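Local coordinates for protein putative glutathionylspermidine synthase (Methylobacillus flagellatus, PDB 3N6X) that is a putative glutathionylspermidine synthase of the circularly permuted ATP-grasp type, and so probably joins an acid to an amine at the expense of ATP, at residues E12-D17 with T413-V418; V221-G226 with D271-R276; I277-I282 with N311-G316. All coordinates share one frame; numbering follows the deposited sequence.

Contact 1 of 3, residues E12-D17 with T413-V418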
loop_
_atom_site.group_PDB
_atom_site.type_symbol
_atom_site.label_atom_id
_atom_site.label_comp_id
_atom_site.label_asym_id
_atom_site.label_seq_id
_atom_site.Cartn_x
_atom_site.Cartn_y
_atom_site.Cartn_z
ATOM N N GLU A 12 10.387 -18.843 1.255
ATOM C CA GLU A 12 9.215 -19.024 2.117
ATOM C C GLU A 12 8.903 -20.513 2.355
ATOM O O GLU A 12 8.437 -20.865 3.434
ATOM C CB GLU A 12 7.970 -18.307 1.530
ATOM C CG GLU A 12 8.150 -16.819 1.219
ATOM C CD GLU A 12 8.247 -15.855 2.395
ATOM O OE1 GLU A 12 7.849 -16.229 3.524
ATOM O OE2 GLU A 12 8.657 -14.692 2.166
HETATM N N MSE A 13 9.156 -21.381 1.343
HETATM C CA MSE A 13 8.853 -22.820 1.422
HETATM C C MSE A 13 10.068 -23.696 1.764
HETATM O O MSE A 13 9.977 -24.521 2.671
HETATM C CB MSE A 13 8.187 -23.302 0.116
HETATM C CG MSE A 13 7.675 -24.743 0.161
HETATM SE SE MSE A 13 7.066 -25.428 -1.576
HETATM C CE MSE A 13 5.452 -24.458 -1.815
ATOM N N PHE A 14 11.185 -23.552 1.006
ATOM C CA PHE A 14 12.373 -24.406 1.172
ATOM C C PHE A 14 13.441 -23.840 2.114
ATOM O O PHE A 14 13.960 -22.748 1.881
ATOM C CB PHE A 14 12.969 -24.793 -0.191
ATOM C CG PHE A 14 11.965 -25.418 -1.134
ATOM C CD1 PHE A 14 11.547 -26.734 -0.960
ATOM C CD2 PHE A 14 11.418 -24.684 -2.182
ATOM C CE1 PHE A 14 10.607 -27.306 -1.822
ATOM C CE2 PHE A 14 10.480 -25.258 -3.045
ATOM C CZ PHE A 14 10.082 -26.565 -2.862
ATOM N N LEU A 15 13.791 -24.623 3.163
ATOM C CA LEU A 15 14.776 -24.272 4.200
ATOM C C LEU A 15 16.242 -24.281 3.693
ATOM O O LEU A 15 16.481 -24.200 2.483
ATOM C CB LEU A 15 14.627 -25.218 5.415
ATOM C CG LEU A 15 13.678 -24.759 6.522
ATOM C CD1 LEU A 15 13.171 -25.941 7.332
ATOM C CD2 LEU A 15 14.344 -23.733 7.434
ATOM N N GLN A 16 17.224 -24.363 4.651
ATOM C CA GLN A 16 18.680 -24.364 4.397
ATOM C C GLN A 16 19.100 -25.349 3.296
ATOM O O GLN A 16 19.941 -25.011 2.455
ATOM C CB GLN A 16 19.454 -24.649 5.693
ATOM N N ASP A 17 18.519 -26.566 3.307
ATOM C CA ASP A 17 18.765 -27.574 2.281
ATOM C C ASP A 17 17.578 -27.557 1.301
ATOM O O ASP A 17 17.157 -26.477 0.874
ATOM C CB ASP A 17 18.947 -28.961 2.927
ATOM N N THR A 413 12.268 -15.141 -1.371
ATOM C CA THR A 413 11.662 -15.802 -2.515
ATOM C C THR A 413 10.492 -16.674 -2.086
ATOM O O THR A 413 10.512 -17.263 -1.005
ATOM C CB THR A 413 12.703 -16.601 -3.286
ATOM O OG1 THR A 413 13.517 -17.334 -2.364
ATOM C CG2 THR A 413 13.568 -15.726 -4.168
ATOM N N CYS A 414 9.477 -16.748 -2.929
ATOM C CA CYS A 414 8.305 -17.567 -2.684
ATOM C C CYS A 414 8.168 -18.542 -3.849
ATOM O O CYS A 414 8.314 -18.129 -5.009
ATOM C CB CYS A 414 7.062 -16.692 -2.533
ATOM S SG CYS A 414 5.522 -17.611 -2.266
ATOM N N PRO A 415 7.930 -19.856 -3.577
ATOM C CA PRO A 415 7.792 -20.821 -4.682
ATOM C C PRO A 415 6.770 -20.364 -5.692
ATOM O O PRO A 415 5.677 -19.952 -5.327
ATOM C CB PRO A 415 7.366 -22.099 -3.978
ATOM C CG PRO A 415 7.907 -21.959 -2.623
ATOM C CD PRO A 415 7.762 -20.519 -2.272
ATOM N N THR A 416 7.183 -20.298 -6.942
ATOM C CA THR A 416 6.372 -19.774 -8.024
ATOM C C THR A 416 6.498 -20.700 -9.214
ATOM O O THR A 416 7.597 -21.192 -9.506
ATOM C CB THR A 416 6.846 -18.342 -8.359
ATOM O OG1 THR A 416 7.047 -17.616 -7.145
ATOM C CG2 THR A 416 5.877 -17.588 -9.258
ATOM N N LEU A 417 5.380 -20.951 -9.905
ATOM C CA LEU A 417 5.384 -21.812 -11.078
ATOM C C LEU A 417 5.978 -21.092 -12.286
ATOM O O LEU A 417 5.399 -20.121 -12.787
ATOM C CB LEU A 417 3.973 -22.344 -11.382
ATOM C CG LEU A 417 3.485 -23.461 -10.461
ATOM C CD1 LEU A 417 1.997 -23.408 -10.298
ATOM C CD2 LEU A 417 3.914 -24.820 -10.974
ATOM N N VAL A 418 7.176 -21.533 -12.705
ATOM C CA VAL A 418 7.907 -20.981 -13.859
ATOM C C VAL A 418 8.062 -22.068 -14.961
ATOM O O VAL A 418 7.586 -23.190 -14.774
ATOM C CB VAL A 418 9.273 -20.356 -13.440
ATOM C CG1 VAL A 418 9.071 -19.198 -12.464
ATOM C CG2 VAL A 418 10.207 -21.409 -12.849
#
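Met-13, modelled as selenomethionine, lies obliquely across the ring of Pro-415. Its chain runs straight as far as SE, with CG anti to the backbone N (chi1 -173°), and then bends at the last torsion. That bend brings the terminal methyl back onto the ring, CE sitting 3.6 Å from Pro-415 CG, while SE lies 3.7 Å from the same CG. Met-13 also meets Phe-14 of its own segment, whose ring carries Met-13 CG over the centre of one face. The phenyl ring reaches the proline as well, CE2 standing 4.2 Å from Pro-415 CG. One residue earlier, the main chain makes the direct polar link: Glu-12 N donates to Thr-413 O at 2.8 Å. Beside it, Glu-12 CG packs against Cys-414 CB at 3.9 Å. The carboxylate then turns off to Arg-77, Arg-151 and Ser-412. In this way the loop before helix 25-33 is laid along the start of strand 413-418, which pairs antiparallel with strand 423-435 in the large mixed sheet. Greasy packing on a proline, which has no N-H to offer, is thus combined with one main-chain bond, and the buried Glu-12, met by two arginines, probably stays ionised.

Contact 2 of 3, residues V221-G226 with D271-R276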
loop_
_atom_site.group_PDB
_atom_site.type_symbol
_atom_site.label_atom_id
_atom_site.label_comp_id
_atom_site.label_asym_id
_atom_site.label_seq_id
_atom_site.Cartn_x
_atom_site.Cartn_y
_atom_site.Cartn_z
ATOM N N VAL A 221 -20.146 8.493 1.278
ATOM C CA VAL A 221 -20.052 8.345 -0.176
ATOM C C VAL A 221 -18.579 8.120 -0.566
ATOM O O VAL A 221 -17.682 8.420 0.223
ATOM C CB VAL A 221 -20.674 9.550 -0.960
ATOM C CG1 VAL A 221 -22.144 9.773 -0.588
ATOM C CG2 VAL A 221 -19.856 10.826 -0.770
ATOM N N LEU A 222 -18.339 7.583 -1.763
ATOM C CA LEU A 222 -16.988 7.433 -2.292
ATOM C C LEU A 222 -16.824 8.409 -3.472
ATOM O O LEU A 222 -17.486 8.244 -4.505
ATOM C CB LEU A 222 -16.712 5.984 -2.744
ATOM C CG LEU A 222 -15.214 5.578 -2.918
ATOM C CD1 LEU A 222 -15.070 4.067 -2.950
ATOM C CD2 LEU A 222 -14.600 6.177 -4.194
ATOM N N LEU A 223 -15.971 9.448 -3.301
ATOM C CA LEU A 223 -15.711 10.423 -4.367
ATOM C C LEU A 223 -14.613 9.911 -5.328
ATOM O O LEU A 223 -13.473 9.709 -4.919
ATOM C CB LEU A 223 -15.369 11.800 -3.777
ATOM C CG LEU A 223 -14.891 12.892 -4.734
ATOM C CD1 LEU A 223 -16.008 13.335 -5.698
ATOM C CD2 LEU A 223 -14.358 14.083 -3.961
ATOM N N THR A 224 -15.002 9.629 -6.581
ATOM C CA THR A 224 -14.104 9.101 -7.610
ATOM C C THR A 224 -13.806 10.148 -8.708
ATOM O O THR A 224 -14.691 10.945 -9.056
ATOM C CB THR A 224 -14.699 7.801 -8.233
ATOM O OG1 THR A 224 -13.767 7.257 -9.164
ATOM C CG2 THR A 224 -16.041 8.041 -8.954
ATOM N N PRO A 225 -12.588 10.127 -9.321
ATOM C CA PRO A 225 -12.349 11.014 -10.473
ATOM C C PRO A 225 -13.171 10.584 -11.695
ATOM O O PRO A 225 -13.523 11.418 -12.520
ATOM C CB PRO A 225 -10.848 10.891 -10.720
ATOM C CG PRO A 225 -10.456 9.604 -10.123
ATOM C CD PRO A 225 -11.416 9.275 -9.028
ATOM N N GLY A 226 -13.529 9.301 -11.756
ATOM C CA GLY A 226 -14.333 8.746 -12.838
ATOM C C GLY A 226 -13.640 7.635 -13.605
ATOM O O GLY A 226 -12.514 7.239 -13.260
ATOM N N ASP A 271 -22.000 13.245 5.127
ATOM C CA ASP A 271 -21.239 13.469 6.356
ATOM C C ASP A 271 -19.781 13.048 6.255
ATOM O O ASP A 271 -18.916 13.690 6.864
ATOM C CB ASP A 271 -21.936 12.809 7.554
ATOM C CG ASP A 271 -23.377 13.280 7.707
ATOM O OD1 ASP A 271 -23.583 14.499 7.959
ATOM O OD2 ASP A 271 -24.293 12.461 7.488
ATOM N N VAL A 272 -19.504 11.960 5.510
ATOM C CA VAL A 272 -18.149 11.436 5.346
ATOM C C VAL A 272 -17.896 11.133 3.876
ATOM O O VAL A 272 -18.704 10.456 3.239
ATOM C CB VAL A 272 -17.871 10.173 6.237
ATOM C CG1 VAL A 272 -16.411 9.731 6.127
ATOM C CG2 VAL A 272 -18.256 10.416 7.701
ATOM N N ILE A 273 -16.767 11.620 3.339
ATOM C CA ILE A 273 -16.366 11.331 1.959
ATOM C C ILE A 273 -15.085 10.508 1.967
ATOM O O ILE A 273 -14.043 10.975 2.457
ATOM C CB ILE A 273 -16.179 12.627 1.112
ATOM C CG1 ILE A 273 -17.496 13.405 0.957
ATOM C CG2 ILE A 273 -15.557 12.298 -0.257
ATOM C CD1 ILE A 273 -17.293 14.915 0.599
ATOM N N TYR A 274 -15.157 9.294 1.432
ATOM C CA TYR A 274 -13.988 8.468 1.238
ATOM C C TYR A 274 -13.416 8.938 -0.083
ATOM O O TYR A 274 -13.993 8.667 -1.135
ATOM C CB TYR A 274 -14.396 6.975 1.213
ATOM C CG TYR A 274 -13.316 5.992 0.796
ATOM C CD1 TYR A 274 -11.969 6.261 1.028
ATOM C CD2 TYR A 274 -13.649 4.739 0.294
ATOM C CE1 TYR A 274 -10.973 5.365 0.636
ATOM C CE2 TYR A 274 -12.664 3.819 -0.071
ATOM C CZ TYR A 274 -11.326 4.141 0.090
ATOM O OH TYR A 274 -10.351 3.238 -0.280
ATOM N N ARG A 275 -12.397 9.814 -0.023
ATOM C CA ARG A 275 -11.870 10.418 -1.251
ATOM C C ARG A 275 -10.841 9.563 -1.962
ATOM O O ARG A 275 -9.853 9.136 -1.354
ATOM C CB ARG A 275 -11.368 11.879 -1.030
ATOM C CG ARG A 275 -10.236 12.032 -0.030
ATOM C CD ARG A 275 -9.157 12.975 -0.528
ATOM N NE ARG A 275 -8.022 13.026 0.398
ATOM C CZ ARG A 275 -6.789 12.627 0.091
ATOM N NH1 ARG A 275 -6.510 12.190 -1.132
ATOM N NH2 ARG A 275 -5.818 12.684 0.999
ATOM N N ARG A 276 -11.081 9.286 -3.246
ATOM C CA ARG A 276 -10.119 8.567 -4.069
ATOM C C ARG A 276 -9.596 9.507 -5.163
ATOM O O ARG A 276 -9.259 9.084 -6.268
ATOM C CB ARG A 276 -10.710 7.248 -4.619
ATOM C CG ARG A 276 -10.973 6.181 -3.525
ATOM C CD ARG A 276 -9.695 5.660 -2.842
ATOM N NE ARG A 276 -8.828 4.935 -3.779
ATOM C CZ ARG A 276 -8.821 3.615 -3.918
ATOM N NH1 ARG A 276 -9.590 2.856 -3.147
ATOM N NH2 ARG A 276 -8.039 3.042 -4.823
#
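Val-221 takes both its N-H and its carbonyl to the neighbouring strand, donating to Val-272 O at 3.1 Å and accepting from Tyr-274 N, so that it brackets Ile-273. The two branched side chains lie side by side and point the same way, Val-221 CG2 being 3.9 Å from Ile-273 CG1. Leu-222 turns to the other face of the sheet and lies alongside Tyr-274. Both residues put CG anti to the backbone N (chi1 -162° and 171°), and Leu-222 CD1 comes 3.6 Å from Tyr-274 CD2. The second methyl, CD2, crosses the chain of Arg-276, 3.7 Å from its CG. This is the parallel pairing of strands 220-223 and 268-275 in a mixed sheet flanked by helices, in which 220-223 also begins a beta-alpha-beta crossover through helix 232-242 to strand 245-247. Ile-238 of that helix touches Leu-222, while Leu-203 and Leu-207 of helix 199-209 meet the tyrosine. Arg-276 lays CG over the rim of one face of the Tyr-274 ring; bends at chi2 and chi3 bring NH1 to hydrogen-bond Tyr-274 OH at 3.0 Å, the hydroxyl lying out of the guanidinium plane, and NH2 pairs with Glu-234. An alanine in place of Tyr-274 is likely to cost NH1 this acceptor and to open a gap beside Leu-222 CD1. Leu-223 returns to the face of Val-221, its CB 3.6 Å from Ile-273 CG2. Its N-H goes to Tyr-274 O and its carbonyl accepts from Arg-276 N at 2.9 Å. Past the strand, Pro-225 CD rests 3.5 Å from Arg-276 O.

Contact 3 of 3, residues I277-I282 with N311-G316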
loop_
_atom_site.group_PDB
_atom_site.type_symbol
_atom_site.label_atom_id
_atom_site.label_comp_id
_atom_site.label_asym_id
_atom_site.label_seq_id
_atom_site.Cartn_x
_atom_site.Cartn_y
_atom_site.Cartn_z
ATOM N N ILE A 277 -9.534 10.791 -4.827
ATOM C CA ILE A 277 -9.012 11.864 -5.674
ATOM C C ILE A 277 -7.859 12.530 -4.905
ATOM O O ILE A 277 -7.930 12.620 -3.681
ATOM C CB ILE A 277 -10.152 12.889 -5.998
ATOM C CG1 ILE A 277 -11.277 12.227 -6.822
ATOM C CG2 ILE A 277 -9.611 14.114 -6.700
ATOM C CD1 ILE A 277 -12.356 13.145 -7.289
ATOM N N ASP A 278 -6.798 12.987 -5.608
ATOM C CA ASP A 278 -5.680 13.682 -4.951
ATOM C C ASP A 278 -6.130 15.019 -4.396
ATOM O O ASP A 278 -7.019 15.652 -4.975
ATOM C CB ASP A 278 -4.527 13.899 -5.937
ATOM C CG ASP A 278 -3.755 12.641 -6.285
ATOM O OD1 ASP A 278 -3.486 11.828 -5.359
ATOM O OD2 ASP A 278 -3.347 12.504 -7.461
ATOM N N ASP A 279 -5.502 15.470 -3.279
ATOM C CA ASP A 279 -5.759 16.782 -2.643
ATOM C C ASP A 279 -5.907 17.877 -3.666
ATOM O O ASP A 279 -6.840 18.657 -3.601
ATOM C CB ASP A 279 -4.579 17.169 -1.716
ATOM C CG ASP A 279 -4.536 16.435 -0.413
ATOM O OD1 ASP A 279 -5.494 15.694 -0.120
ATOM O OD2 ASP A 279 -3.558 16.624 0.336
ATOM N N ASP A 280 -4.933 17.976 -4.567
ATOM C CA ASP A 280 -4.836 19.011 -5.591
ATOM C C ASP A 280 -6.099 19.192 -6.407
ATOM O O ASP A 280 -6.316 20.274 -6.943
ATOM C CB ASP A 280 -3.671 18.686 -6.536
ATOM C CG ASP A 280 -2.351 19.227 -6.084
ATOM O OD1 ASP A 280 -2.341 20.285 -5.420
ATOM O OD2 ASP A 280 -1.311 18.640 -6.460
ATOM N N PHE A 281 -6.899 18.128 -6.558
ATOM C CA PHE A 281 -8.067 18.126 -7.444
ATOM C C PHE A 281 -9.431 18.196 -6.751
ATOM O O PHE A 281 -10.446 18.185 -7.446
ATOM C CB PHE A 281 -8.015 16.897 -8.354
ATOM C CG PHE A 281 -6.972 16.974 -9.437
ATOM C CD1 PHE A 281 -5.653 16.616 -9.182
ATOM C CD2 PHE A 281 -7.314 17.367 -10.728
ATOM C CE1 PHE A 281 -4.690 16.677 -10.188
ATOM C CE2 PHE A 281 -6.349 17.431 -11.732
ATOM C CZ PHE A 281 -5.041 17.093 -11.455
ATOM N N ILE A 282 -9.473 18.260 -5.405
ATOM C CA ILE A 282 -10.744 18.198 -4.668
ATOM C C ILE A 282 -11.562 19.485 -4.617
ATOM O O ILE A 282 -12.756 19.417 -4.330
ATOM C CB ILE A 282 -10.607 17.562 -3.252
ATOM C CG1 ILE A 282 -9.721 18.402 -2.324
ATOM C CG2 ILE A 282 -10.178 16.101 -3.315
ATOM C CD1 ILE A 282 -10.373 18.766 -1.058
ATOM N N ASN A 311 -8.918 9.691 3.002
ATOM C CA ASN A 311 -7.961 10.207 3.996
ATOM C C ASN A 311 -7.997 11.740 4.059
ATOM O O ASN A 311 -8.483 12.400 3.130
ATOM C CB ASN A 311 -6.547 9.721 3.675
ATOM C CG ASN A 311 -6.334 8.239 3.904
ATOM O OD1 ASN A 311 -7.190 7.524 4.432
ATOM N ND2 ASN A 311 -5.161 7.759 3.568
ATOM N N ALA A 312 -7.557 12.294 5.188
ATOM C CA ALA A 312 -7.504 13.730 5.398
ATOM C C ALA A 312 -6.675 14.407 4.322
ATOM O O ALA A 312 -5.819 13.767 3.705
ATOM C CB ALA A 312 -6.899 14.026 6.762
ATOM N N VAL A 313 -6.906 15.712 4.119
ATOM C CA VAL A 313 -6.103 16.545 3.236
ATOM C C VAL A 313 -4.728 16.772 3.943
ATOM O O VAL A 313 -4.689 16.938 5.161
ATOM C CB VAL A 313 -6.843 17.904 2.963
ATOM C CG1 VAL A 313 -5.913 18.934 2.315
ATOM C CG2 VAL A 313 -8.093 17.694 2.106
ATOM N N GLY A 314 -3.636 16.731 3.177
ATOM C CA GLY A 314 -2.294 17.001 3.697
ATOM C C GLY A 314 -1.537 15.833 4.304
ATOM O O GLY A 314 -0.553 16.050 5.020
ATOM N N THR A 315 -1.955 14.578 4.008
ATOM C CA THR A 315 -1.238 13.400 4.532
ATOM C C THR A 315 0.075 13.154 3.785
ATOM O O THR A 315 0.937 12.430 4.292
ATOM C CB THR A 315 -2.119 12.138 4.491
ATOM O OG1 THR A 315 -2.450 11.848 3.133
ATOM C CG2 THR A 315 -3.374 12.269 5.342
ATOM N N GLY A 316 0.198 13.729 2.576
ATOM C CA GLY A 316 1.352 13.544 1.703
ATOM C C GLY A 316 2.692 13.909 2.320
ATOM O O GLY A 316 3.727 13.397 1.894
HETATM O O HOH W 1 -2.959 13.623 0.940
#
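Two loops meet here through a buried carboxylate, one following strand 268-275 and the other following its parallel neighbour 308-310, so the contact lies just beyond the C-terminal ends of adjacent strands. Asp-279 reaches across from the first loop with CG anti to its carbonyl carbon (chi1 -76°), and its OD2 accepts the N-H of Gly-314 at 2.8 Å. The bond is fairly straight, 160° at the hydrogen, and meets the oxygen on its syn side, somewhat out of the carboxylate plane. Gly-314 has positive phi there, where residues with a side chain are seldom at ease. A water molecule adds a second link, donating to Asp-279 OD2 at 3.1 Å and to Thr-315 OG1 at 2.9 Å; that hydroxyl is also bonded to Leu-164 O. The other carboxylate oxygen, OD1, lies 3.5 Å from Val-313 CA. The valine lies across the aspartate, one methyl, CG1, standing 3.8 Å from Asp-279 OD2. Its other methyl, CG2, is turned to Ile-282, whose CD1 touches it at 4.0 Å. Helix 298-303 backs this apolar patch, Leu-298 against Ile-282 and Tyr-302 against Val-313. Arg-275 and Arg-128 approach the carboxylate as long, weak ion pairs. OD2 is therefore gripped by two donors, a main-chain N-H and a water, while the valine packs beside the group, and a single aspartate ties the loops by direct and water-mediated bonds with little apolar surface to help.

How the contacts relate
Contact 1 stands apart: its centre is 41 Å from that of contact 2 and 40 Å from that of contact 3, across the centre of the chain. It brings the N-terminal region to a strand of the nine-stranded sheet near the other end of the sequence, and so encloses both others along the chain. Contacts 2 and 3 follow one another, their centres 11 Å apart. Contact 2 pairs two strands of the six-stranded sheet, and contact 3 joins the loops leaving strands 268-275 and 308-310 of that sheet. Arg-275 couples them, bonding to the carbonyls of Asn-311 and Ala-312, while Ile-277 packs on Leu-223, making them one continuous region.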